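Local coordinates for protein fanconi-associated nuclease 1 homolog (Pseudomonas aeruginosa, PDB 5Y7Q) that is a bacterial homolog of Fanconi-associated nuclease 1, a largely helical protein carrying a VRR-NUC domain and modelled here with bound nucleic acid, at residues Pro370-Leu375 and Phe561-Glu566; Asp528-Trp533 and Tyr539-Val544; Glu543-Gly548 and Asp553-Trp558. All coordinates share one frame; numbering follows the deposited sequence.

Contact 1. Residues Pro370-Leu375 and Phe561-Glu566; sequences PEIDRL and FCRERE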
loop_
_atom_site.group_PDB
_atom_site.type_symbol
_atom_site.label_atom_id
_atom_site.label_comp_id
_atom_site.label_asym_id
_atom_site.label_seq_id
_atom_site.Cartn_x
_atom_site.Cartn_y
_atom_site.Cartn_z
ATOM N N PRO A 370 25.096 0.919 -23.138
ATOM C CA PRO A 370 25.103 -0.169 -24.127
ATOM C C PRO A 370 24.176 0.107 -25.300
ATOM O O PRO A 370 23.390 -0.763 -25.687
ATOM C CB PRO A 370 24.636 -1.387 -23.317
ATOM C CG PRO A 370 23.772 -0.806 -22.238
ATOM C CD PRO A 370 24.403 0.530 -21.893
ATOM N N GLU A 371 24.280 1.315 -25.865
ATOM C CA GLU A 371 23.654 1.689 -27.129
ATOM C C GLU A 371 22.222 1.178 -27.226
ATOM O O GLU A 371 21.966 0.171 -27.896
ATOM C CB GLU A 371 24.509 1.196 -28.300
ATOM C CG GLU A 371 25.982 1.563 -28.128
ATOM C CD GLU A 371 26.766 1.565 -29.427
ATOM O OE1 GLU A 371 26.140 1.548 -30.508
ATOM O OE2 GLU A 371 28.015 1.593 -29.357
ATOM N N ILE A 372 21.303 1.823 -26.502
ATOM C CA ILE A 372 19.903 1.421 -26.535
ATOM C C ILE A 372 19.440 1.317 -27.976
ATOM O O ILE A 372 19.710 2.194 -28.806
ATOM C CB ILE A 372 19.021 2.412 -25.751
ATOM C CG1 ILE A 372 19.272 3.853 -26.222
ATOM C CG2 ILE A 372 19.232 2.257 -24.241
ATOM C CD1 ILE A 372 18.779 4.927 -25.265
ATOM N N ASP A 373 18.702 0.256 -28.272
ATOM C CA ASP A 373 18.319 -0.027 -29.645
ATOM C C ASP A 373 17.029 0.738 -29.896
ATOM O O ASP A 373 15.951 0.319 -29.482
ATOM C CB ASP A 373 18.147 -1.529 -29.824
ATOM C CG ASP A 373 17.320 -1.881 -31.028
ATOM O OD1 ASP A 373 17.551 -1.294 -32.111
ATOM O OD2 ASP A 373 16.438 -2.753 -30.884
ATOM N N ARG A 374 17.126 1.836 -30.631
ATOM C CA ARG A 374 16.076 2.834 -30.621
ATOM C C ARG A 374 15.425 2.948 -31.980
ATOM O O ARG A 374 16.025 2.656 -33.011
ATOM C CB ARG A 374 16.589 4.203 -30.184
ATOM C CG ARG A 374 17.466 4.935 -31.161
ATOM C CD ARG A 374 17.935 6.241 -30.522
ATOM N NE ARG A 374 17.002 7.360 -30.701
ATOM C CZ ARG A 374 16.804 8.330 -29.802
ATOM N NH1 ARG A 374 15.947 9.318 -30.055
ATOM N NH2 ARG A 374 17.448 8.301 -28.635
ATOM N N LEU A 375 14.171 3.352 -31.951
ATOM C CA LEU A 375 13.333 3.436 -33.129
ATOM C C LEU A 375 12.607 4.766 -33.041
ATOM O O LEU A 375 11.801 4.973 -32.130
ATOM C CB LEU A 375 12.360 2.262 -33.176
ATOM C CG LEU A 375 11.140 2.393 -34.084
ATOM C CD1 LEU A 375 11.465 2.162 -35.592
ATOM C CD2 LEU A 375 10.046 1.461 -33.571
ATOM N N PHE A 561 19.231 -5.988 -18.723
ATOM C CA PHE A 561 19.010 -7.410 -18.509
ATOM C C PHE A 561 18.538 -8.090 -19.784
ATOM O O PHE A 561 19.013 -9.175 -20.141
ATOM C CB PHE A 561 17.994 -7.611 -17.391
ATOM C CG PHE A 561 17.650 -9.041 -17.158
ATOM C CD1 PHE A 561 18.465 -9.837 -16.370
ATOM C CD2 PHE A 561 16.525 -9.604 -17.741
ATOM C CE1 PHE A 561 18.154 -11.173 -16.145
ATOM C CE2 PHE A 561 16.215 -10.945 -17.529
ATOM C CZ PHE A 561 17.027 -11.731 -16.728
ATOM N N CYS A 562 17.593 -7.463 -20.482
ATOM C CA CYS A 562 17.052 -8.047 -21.704
ATOM C C CYS A 562 18.098 -8.119 -22.815
ATOM O O CYS A 562 18.218 -9.145 -23.496
ATOM C CB CYS A 562 15.836 -7.247 -22.163
ATOM S SG CYS A 562 14.293 -7.665 -21.325
ATOM N N ARG A 563 18.865 -7.053 -23.022
ATOM C CA ARG A 563 19.829 -7.107 -24.111
ATOM C C ARG A 563 21.121 -7.801 -23.711
ATOM O O ARG A 563 22.029 -7.881 -24.536
ATOM C CB ARG A 563 20.115 -5.699 -24.671
ATOM C CG ARG A 563 21.120 -4.825 -23.907
ATOM C CD ARG A 563 21.273 -3.436 -24.577
ATOM N NE ARG A 563 20.130 -2.535 -24.348
ATOM C CZ ARG A 563 19.116 -2.330 -25.199
ATOM N NH1 ARG A 563 19.069 -2.956 -26.372
ATOM N NH2 ARG A 563 18.140 -1.484 -24.875
ATOM N N GLU A 564 21.237 -8.306 -22.481
ATOM C CA GLU A 564 22.288 -9.281 -22.191
ATOM C C GLU A 564 21.855 -10.719 -22.454
ATOM O O GLU A 564 22.705 -11.616 -22.476
ATOM C CB GLU A 564 22.756 -9.150 -20.740
ATOM C CG GLU A 564 23.594 -7.909 -20.473
ATOM C CD GLU A 564 23.712 -7.581 -18.992
ATOM O OE1 GLU A 564 22.953 -8.166 -18.180
ATOM O OE2 GLU A 564 24.564 -6.733 -18.645
ATOM N N ARG A 565 20.558 -10.951 -22.630
ATOM C CA ARG A 565 20.003 -12.233 -23.046
ATOM C C ARG A 565 19.713 -12.303 -24.537
ATOM O O ARG A 565 19.144 -13.301 -24.996
ATOM C CB ARG A 565 18.700 -12.521 -22.292
ATOM C CG ARG A 565 18.870 -13.392 -21.087
ATOM C CD ARG A 565 19.093 -12.546 -19.891
ATOM N NE ARG A 565 19.060 -13.369 -18.699
ATOM C CZ ARG A 565 20.070 -13.493 -17.856
ATOM N NH1 ARG A 565 21.196 -12.827 -18.090
ATOM N NH2 ARG A 565 19.944 -14.272 -16.779
ATOM N N GLU A 566 20.049 -11.264 -25.293
ATOM C CA GLU A 566 19.550 -11.106 -26.658
ATOM C C GLU A 566 18.035 -11.330 -26.674
ATOM O O GLU A 566 17.494 -12.150 -27.419
ATOM C CB GLU A 566 20.285 -12.025 -27.653
ATOM C CG GLU A 566 21.792 -11.704 -27.871
ATOM C CD GLU A 566 22.190 -11.531 -29.354
ATOM O OE1 GLU A 566 21.308 -11.612 -30.241
ATOM O OE2 GLU A 566 23.395 -11.306 -29.638
#
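Arg-563 reaches out from helix 553-564 to lie along the backbone of Pro-370, Ile-372 and Asp-373, and it supplies every contact from its own segment. Its CB points toward the facing chain, and CG sits between the backbone N and the carbonyl carbon (chi1 81°), but neither atom comes within 4.2 Å of segment 370-375. Contact begins at CD, which lies 3.6 Å from the carbonyl O of Pro-370 and 4.1 Å from CB of the same proline. A bend at chi3 (75°) then turns the guanidinium along the loop. That loop leads into strand 374-380, an outermost strand of the mixed five-stranded sheet, whereas helix 553-564 is the connecting helix of a beta-alpha-beta unit; the arginine thus spans from the helix to the approach of an edge strand. Further out, NE still has the O of Pro-370 beside it at 3.9 Å. One face of the guanidinium is covered near its rim by CA of Ile-372, 3.8 Å from NH2, and CG2 of Ile-372 also touches NH2 at 3.9 Å. NH1 ends 3.8 Å from CB of Asp-373. From that CB the carboxylate is turned away from the guanidinium, with OD2 of Asp-373 5.2 Å from NH1 of Arg-563, so no salt bridge forms.

Contact 2. Residues Asp528-Trp533 and Tyr539-Val544; sequences DLIQFW and YRMVEV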
loop_
_atom_site.group_PDB
_atom_site.type_symbol
_atom_site.label_atom_id
_atom_site.label_comp_id
_atom_site.label_asym_id
_atom_site.label_seq_id
_atom_site.Cartn_x
_atom_site.Cartn_y
_atom_site.Cartn_z
ATOM N N ASP A 528 6.555 -0.570 -21.908
ATOM C CA ASP A 528 5.132 -0.254 -22.031
ATOM C C ASP A 528 4.414 -1.296 -22.861
ATOM O O ASP A 528 3.368 -1.817 -22.453
ATOM C CB ASP A 528 4.930 1.127 -22.666
ATOM C CG ASP A 528 5.517 2.268 -21.838
ATOM O OD1 ASP A 528 5.302 2.321 -20.597
ATOM O OD2 ASP A 528 6.182 3.139 -22.445
ATOM N N LEU A 529 4.964 -1.620 -24.030
ATOM C CA LEU A 529 4.236 -2.371 -25.033
ATOM C C LEU A 529 4.919 -3.697 -25.314
ATOM O O LEU A 529 6.118 -3.889 -25.082
ATOM C CB LEU A 529 4.114 -1.602 -26.352
ATOM C CG LEU A 529 3.529 -0.201 -26.392
ATOM C CD1 LEU A 529 3.519 0.260 -27.838
ATOM C CD2 LEU A 529 2.142 -0.136 -25.818
ATOM N N ILE A 530 4.132 -4.600 -25.862
ATOM C CA ILE A 530 4.658 -5.837 -26.394
ATOM C C ILE A 530 3.913 -6.145 -27.701
ATOM O O ILE A 530 2.684 -6.027 -27.779
ATOM C CB ILE A 530 4.526 -6.961 -25.345
ATOM C CG1 ILE A 530 5.251 -8.235 -25.836
ATOM C CG2 ILE A 530 3.022 -7.171 -24.962
ATOM C CD1 ILE A 530 5.560 -9.295 -24.752
ATOM N N GLN A 531 4.646 -6.487 -28.748
ATOM C CA GLN A 531 4.000 -6.818 -30.004
ATOM C C GLN A 531 4.348 -8.245 -30.403
ATOM O O GLN A 531 5.470 -8.722 -30.177
ATOM C CB GLN A 531 4.345 -5.826 -31.133
ATOM C CG GLN A 531 5.654 -5.087 -31.037
ATOM C CD GLN A 531 6.048 -4.482 -32.385
ATOM O OE1 GLN A 531 5.244 -4.462 -33.325
ATOM N NE2 GLN A 531 7.287 -4.005 -32.491
ATOM N N PHE A 532 3.353 -8.920 -30.966
ATOM C CA PHE A 532 3.435 -10.310 -31.351
ATOM C C PHE A 532 3.192 -10.427 -32.844
ATOM O O PHE A 532 2.352 -9.720 -33.421
ATOM C CB PHE A 532 2.413 -11.166 -30.594
ATOM C CG PHE A 532 2.617 -11.184 -29.099
ATOM C CD1 PHE A 532 3.722 -11.810 -28.540
ATOM C CD2 PHE A 532 1.693 -10.580 -28.249
ATOM C CE1 PHE A 532 3.904 -11.823 -27.166
ATOM C CE2 PHE A 532 1.870 -10.594 -26.886
ATOM C CZ PHE A 532 2.967 -11.209 -26.339
ATOM N N TRP A 533 3.942 -11.332 -33.455
ATOM C CA TRP A 533 3.711 -11.773 -34.822
ATOM C C TRP A 533 3.415 -13.260 -34.676
ATOM O O TRP A 533 4.347 -14.086 -34.613
ATOM C CB TRP A 533 4.922 -11.502 -35.709
ATOM C CG TRP A 533 5.306 -10.032 -35.927
ATOM C CD1 TRP A 533 4.898 -9.219 -36.955
ATOM C CD2 TRP A 533 6.218 -9.242 -35.137
ATOM N NE1 TRP A 533 5.487 -7.978 -36.848
ATOM C CE2 TRP A 533 6.308 -7.965 -35.749
ATOM C CE3 TRP A 533 6.958 -9.484 -33.969
ATOM C CZ2 TRP A 533 7.105 -6.932 -35.227
ATOM C CZ3 TRP A 533 7.753 -8.452 -33.453
ATOM C CH2 TRP A 533 7.818 -7.196 -34.084
ATOM N N TYR A 539 8.181 -12.006 -30.833
ATOM C CA TYR A 539 7.746 -10.893 -30.004
ATOM C C TYR A 539 8.831 -9.835 -29.966
ATOM O O TYR A 539 10.009 -10.108 -30.203
ATOM C CB TYR A 539 7.398 -11.333 -28.571
ATOM C CG TYR A 539 8.586 -11.469 -27.648
ATOM C CD1 TYR A 539 9.451 -12.543 -27.755
ATOM C CD2 TYR A 539 8.833 -10.534 -26.659
ATOM C CE1 TYR A 539 10.534 -12.678 -26.919
ATOM C CE2 TYR A 539 9.926 -10.667 -25.806
ATOM C CZ TYR A 539 10.777 -11.742 -25.945
ATOM O OH TYR A 539 11.864 -11.893 -25.106
ATOM N N ARG A 540 8.402 -8.609 -29.680
ATOM C CA ARG A 540 9.320 -7.544 -29.307
ATOM C C ARG A 540 8.621 -6.642 -28.297
ATOM O O ARG A 540 7.446 -6.334 -28.473
ATOM C CB ARG A 540 9.756 -6.737 -30.524
ATOM C CG ARG A 540 10.553 -5.536 -30.152
ATOM C CD ARG A 540 11.108 -4.763 -31.341
ATOM N NE ARG A 540 10.057 -4.177 -32.165
ATOM C CZ ARG A 540 10.267 -3.172 -32.999
ATOM N NH1 ARG A 540 11.479 -2.658 -33.083
ATOM N NH2 ARG A 540 9.275 -2.680 -33.733
ATOM N N MET A 541 9.343 -6.224 -27.257
ATOM C CA MET A 541 8.861 -5.256 -26.276
ATOM C C MET A 541 9.348 -3.871 -26.642
ATOM O O MET A 541 10.493 -3.701 -27.080
ATOM C CB MET A 541 9.362 -5.576 -24.873
ATOM C CG MET A 541 8.771 -6.815 -24.309
ATOM S SD MET A 541 9.687 -7.412 -22.888
ATOM C CE MET A 541 8.705 -8.867 -22.646
ATOM N N VAL A 542 8.496 -2.879 -26.423
ATOM C CA VAL A 542 8.803 -1.505 -26.801
ATOM C C VAL A 542 8.475 -0.580 -25.636
ATOM O O VAL A 542 7.307 -0.443 -25.254
ATOM C CB VAL A 542 8.030 -1.082 -28.063
ATOM C CG1 VAL A 542 8.434 0.325 -28.475
ATOM C CG2 VAL A 542 8.245 -2.114 -29.233
ATOM N N GLU A 543 9.494 0.062 -25.084
ATOM C CA GLU A 543 9.278 1.174 -24.176
ATOM C C GLU A 543 9.020 2.442 -24.982
ATOM O O GLU A 543 9.808 2.791 -25.868
ATOM C CB GLU A 543 10.487 1.355 -23.254
ATOM C CG GLU A 543 10.372 2.531 -22.288
ATOM C CD GLU A 543 9.165 2.440 -21.349
ATOM O OE1 GLU A 543 8.599 1.331 -21.190
ATOM O OE2 GLU A 543 8.784 3.488 -20.766
ATOM N N VAL A 544 7.915 3.133 -24.678
ATOM C CA VAL A 544 7.514 4.349 -25.385
ATOM C C VAL A 544 7.952 5.589 -24.607
ATOM O O VAL A 544 7.784 5.662 -23.386
ATOM C CB VAL A 544 5.994 4.355 -25.614
ATOM C CG1 VAL A 544 5.560 5.667 -26.189
ATOM C CG2 VAL A 544 5.606 3.230 -26.552
#
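Torsions of two acidic side chains bring their carboxylates together: CG of Asp-528 stands beside its backbone N, while Glu-543 starts extended and bends at chi2 (59°), bringing back toward Asp-528 a side chain whose CB points away from it. The two side chains cross obliquely, with their planes 43° apart. OD2 of Asp-528 and OE2 of Glu-543 come within 3.1 Å as two like-charged acceptors, not a bonded pair, and backbone N-H groups satisfy the carboxylates in part. OE1 of Glu-543 accepts from N of Asp-528 at 2.9 Å, nearly along the C-O axis, and OD2 of Asp-528 accepts from N of Val-544 at 2.8 Å on the anti side, somewhat out of the carboxylate plane. These bonds tie the residue leading into strand 529-533 to strand 538-545.

Beyond them the strands run antiparallel, their axes at 153°. Leu-529 with Val-542 and Gln-531 with Arg-540 are the hydrogen-bonded pairs, each joined by two backbone bonds; N of Gln-531 reaches O of Arg-540 at 2.8 Å. Ile-530 with Met-541 and Phe-532 with Tyr-539 are non-hydrogen-bonded pairs, and their side chains share one face of the sheet. There CD1 of Ile-530 meets CE of Met-541 at 3.8 Å, the two chains side by side and pointing the same way, and CD1 of Phe-532 touches CB of Tyr-539 at 3.7 Å. On the other face CD1 of Leu-529 packs on CG2 of Val-544 at 3.9 Å. CB of Arg-540 lies in plane at the edge of the Trp-533 ring, 3.9 Å from CZ3.

This is a beta hairpin in the central sheet of the VRR-NUC domain, and the adjacent Asp-528 and Glu-543 are consistent with the acidic positions of the PD-(D/E)XK signature of this superfamily.

Contact 3. Residues Glu543-Gly548 and Asp553-Trp558; sequences EVKGPG and DNQLRW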
loop_
_atom_site.group_PDB
_atom_site.type_symbol
_atom_site.label_atom_id
_atom_site.label_comp_id
_atom_site.label_asym_id
_atom_site.label_seq_id
_atom_site.Cartn_x
_atom_site.Cartn_y
_atom_site.Cartn_z
ATOM N N GLU A 543 9.494 0.062 -25.084
ATOM C CA GLU A 543 9.278 1.174 -24.176
ATOM C C GLU A 543 9.020 2.442 -24.982
ATOM O O GLU A 543 9.808 2.791 -25.868
ATOM C CB GLU A 543 10.487 1.355 -23.254
ATOM C CG GLU A 543 10.372 2.531 -22.288
ATOM C CD GLU A 543 9.165 2.440 -21.349
ATOM O OE1 GLU A 543 8.599 1.331 -21.190
ATOM O OE2 GLU A 543 8.784 3.488 -20.766
ATOM N N VAL A 544 7.915 3.133 -24.678
ATOM C CA VAL A 544 7.514 4.349 -25.385
ATOM C C VAL A 544 7.952 5.589 -24.607
ATOM O O VAL A 544 7.784 5.662 -23.386
ATOM C CB VAL A 544 5.994 4.355 -25.614
ATOM C CG1 VAL A 544 5.560 5.667 -26.189
ATOM C CG2 VAL A 544 5.606 3.230 -26.552
ATOM N N LYS A 545 8.524 6.567 -25.313
ATOM C CA LYS A 545 8.933 7.833 -24.712
ATOM C C LYS A 545 8.478 8.996 -25.586
ATOM O O LYS A 545 8.966 9.160 -26.710
ATOM C CB LYS A 545 10.453 7.880 -24.503
ATOM C CG LYS A 545 10.951 7.011 -23.338
ATOM C CD LYS A 545 10.231 7.368 -22.041
ATOM C CE LYS A 545 10.433 6.323 -20.957
ATOM N NZ LYS A 545 9.646 6.667 -19.737
ATOM N N GLY A 546 7.567 9.820 -25.054
ATOM C CA GLY A 546 7.146 11.025 -25.732
ATOM C C GLY A 546 8.136 12.148 -25.537
ATOM O O GLY A 546 9.186 11.991 -24.900
ATOM N N PRO A 547 7.825 13.312 -26.110
ATOM C CA PRO A 547 8.646 14.495 -25.824
ATOM C C PRO A 547 8.627 14.775 -24.323
ATOM O O PRO A 547 7.594 14.629 -23.658
ATOM C CB PRO A 547 7.973 15.610 -26.631
ATOM C CG PRO A 547 7.094 14.935 -27.593
ATOM C CD PRO A 547 6.688 13.627 -26.989
ATOM N N GLY A 548 9.791 15.133 -23.782
ATOM C CA GLY A 548 9.904 15.381 -22.357
ATOM C C GLY A 548 9.829 14.144 -21.496
ATOM O O GLY A 548 9.503 14.242 -20.305
ATOM N N ASP A 553 15.331 4.653 -13.904
ATOM C CA ASP A 553 16.437 3.773 -13.535
ATOM C C ASP A 553 16.067 2.307 -13.722
ATOM O O ASP A 553 16.818 1.539 -14.347
ATOM C CB ASP A 553 16.845 4.035 -12.087
ATOM C CG ASP A 553 17.505 5.380 -11.904
ATOM O OD1 ASP A 553 18.006 5.652 -10.787
ATOM O OD2 ASP A 553 17.535 6.158 -12.886
ATOM N N ASN A 554 14.913 1.896 -13.180
ATOM C CA ASN A 554 14.521 0.490 -13.258
ATOM C C ASN A 554 14.337 0.046 -14.705
ATOM O O ASN A 554 14.781 -1.046 -15.086
ATOM C CB ASN A 554 13.252 0.234 -12.428
ATOM C CG ASN A 554 12.078 1.143 -12.806
ATOM O OD1 ASN A 554 12.250 2.201 -13.403
ATOM N ND2 ASN A 554 10.882 0.728 -12.441
ATOM N N GLN A 555 13.698 0.884 -15.529
ATOM C CA GLN A 555 13.575 0.578 -16.952
ATOM C C GLN A 555 14.933 0.274 -17.557
ATOM O O GLN A 555 15.083 -0.708 -18.288
ATOM C CB GLN A 555 12.912 1.739 -17.691
ATOM C CG GLN A 555 11.496 2.036 -17.230
ATOM C CD GLN A 555 10.909 3.262 -17.890
ATOM O OE1 GLN A 555 11.555 4.313 -17.982
ATOM N NE2 GLN A 555 9.681 3.137 -18.363
ATOM N N LEU A 556 15.943 1.093 -17.232
ATOM C CA LEU A 556 17.288 0.885 -17.770
ATOM C C LEU A 556 17.869 -0.444 -17.326
ATOM O O LEU A 556 18.541 -1.124 -18.110
ATOM C CB LEU A 556 18.217 2.014 -17.339
ATOM C CG LEU A 556 18.407 3.154 -18.327
ATOM C CD1 LEU A 556 19.153 4.288 -17.647
ATOM C CD2 LEU A 556 19.152 2.642 -19.550
ATOM N N ARG A 557 17.660 -0.818 -16.062
ATOM C CA ARG A 557 18.160 -2.118 -15.632
ATOM C C ARG A 557 17.464 -3.238 -16.393
ATOM O O ARG A 557 18.095 -4.235 -16.757
ATOM C CB ARG A 557 17.994 -2.278 -14.124
ATOM C CG ARG A 557 18.378 -1.016 -13.376
ATOM C CD ARG A 557 18.583 -1.231 -11.874
ATOM N NE ARG A 557 17.523 -0.643 -11.060
ATOM C CZ ARG A 557 16.458 -1.322 -10.661
ATOM N NH1 ARG A 557 16.337 -2.596 -11.017
ATOM N NH2 ARG A 557 15.526 -0.743 -9.906
ATOM N N TRP A 558 16.172 -3.080 -16.678
ATOM C CA TRP A 558 15.496 -4.130 -17.417
ATOM C C TRP A 558 15.960 -4.192 -18.868
ATOM O O TRP A 558 16.069 -5.281 -19.441
ATOM C CB TRP A 558 13.985 -3.961 -17.340
ATOM C CG TRP A 558 13.433 -5.308 -17.219
ATOM C CD1 TRP A 558 13.284 -6.229 -18.224
ATOM C CD2 TRP A 558 13.050 -5.964 -16.011
ATOM N NE1 TRP A 558 12.794 -7.413 -17.712
ATOM C CE2 TRP A 558 12.645 -7.276 -16.356
ATOM C CE3 TRP A 558 12.986 -5.568 -14.677
ATOM C CZ2 TRP A 558 12.186 -8.185 -15.411
ATOM C CZ3 TRP A 558 12.537 -6.470 -13.748
ATOM C CH2 TRP A 558 12.141 -7.766 -14.115
#
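A small, buried, wholly polar contact joins the end of strand 538-545 to the first turn of helix 553-564, three side chains bridging backbones whose closest CA atoms, those of Glu-543 and Gln-555, are 8.4 Å apart. Gln-555 does the reaching from the helix. With CG beside its backbone N and the chain extended beyond it (chi2 175°), the glutamine presents its amide to Glu-543 and Lys-545 together. NE2 of Gln-555 lies 2.6 Å from OE2 of Glu-543; the two side chains meet at about a right angle, and the amide is turned 67° from the carboxylate plane. On its other branch, OE1 of Gln-555 is 3.5 Å from NZ of Lys-545, which approaches from the opposite direction after a bend at chi2 (-55°).

NZ of Lys-545 also makes a long, weak salt bridge, 3.5 Å, with OE2 of Glu-543, so the three polar groups lie close together. Partners nearby fix the group further: NZ of Lys-545 bonds to the carbonyl O of Arg-550, OE1 of Gln-555 accepts from N of Gln-552, and OE1 of Glu-543 is held by Asp-528. The bound nucleic acid comes within about 4 Å of this contact at the nearest atoms.

Strand 538-545, helix 553-564 and strand 569-577 form a beta-alpha-beta crossover between parallel neighbours, and the Glu-Val-Lys run at the end of its first strand is consistent with the (D/E)XK part of the PD-(D/E)XK signature.

How the contacts relate
Contacts 2 and 3 are buried, whereas contact 1 lies at the surface. All three reach the same mixed sheet, with centres 12 to 13 Å apart. Strand 538-545 serves both contact 2 and contact 3, which share Glu-543 and Val-544; helix 553-564 serves contact 3 near its start and contact 1 toward its end. Chemistry changes with place. The hairpin of contact 2 combines a backbone ladder with apolar packing and two buried carboxylates at one end, and buries 619 Å², while contact 3 is a polar side-chain cluster of 107 Å². Contact 1 buries 164 Å² through one arginine lying against backbone. Contacts 1 and 2 touch directly where CD2 of Leu-375 packs 4.2 Å from NH2 of Arg-540.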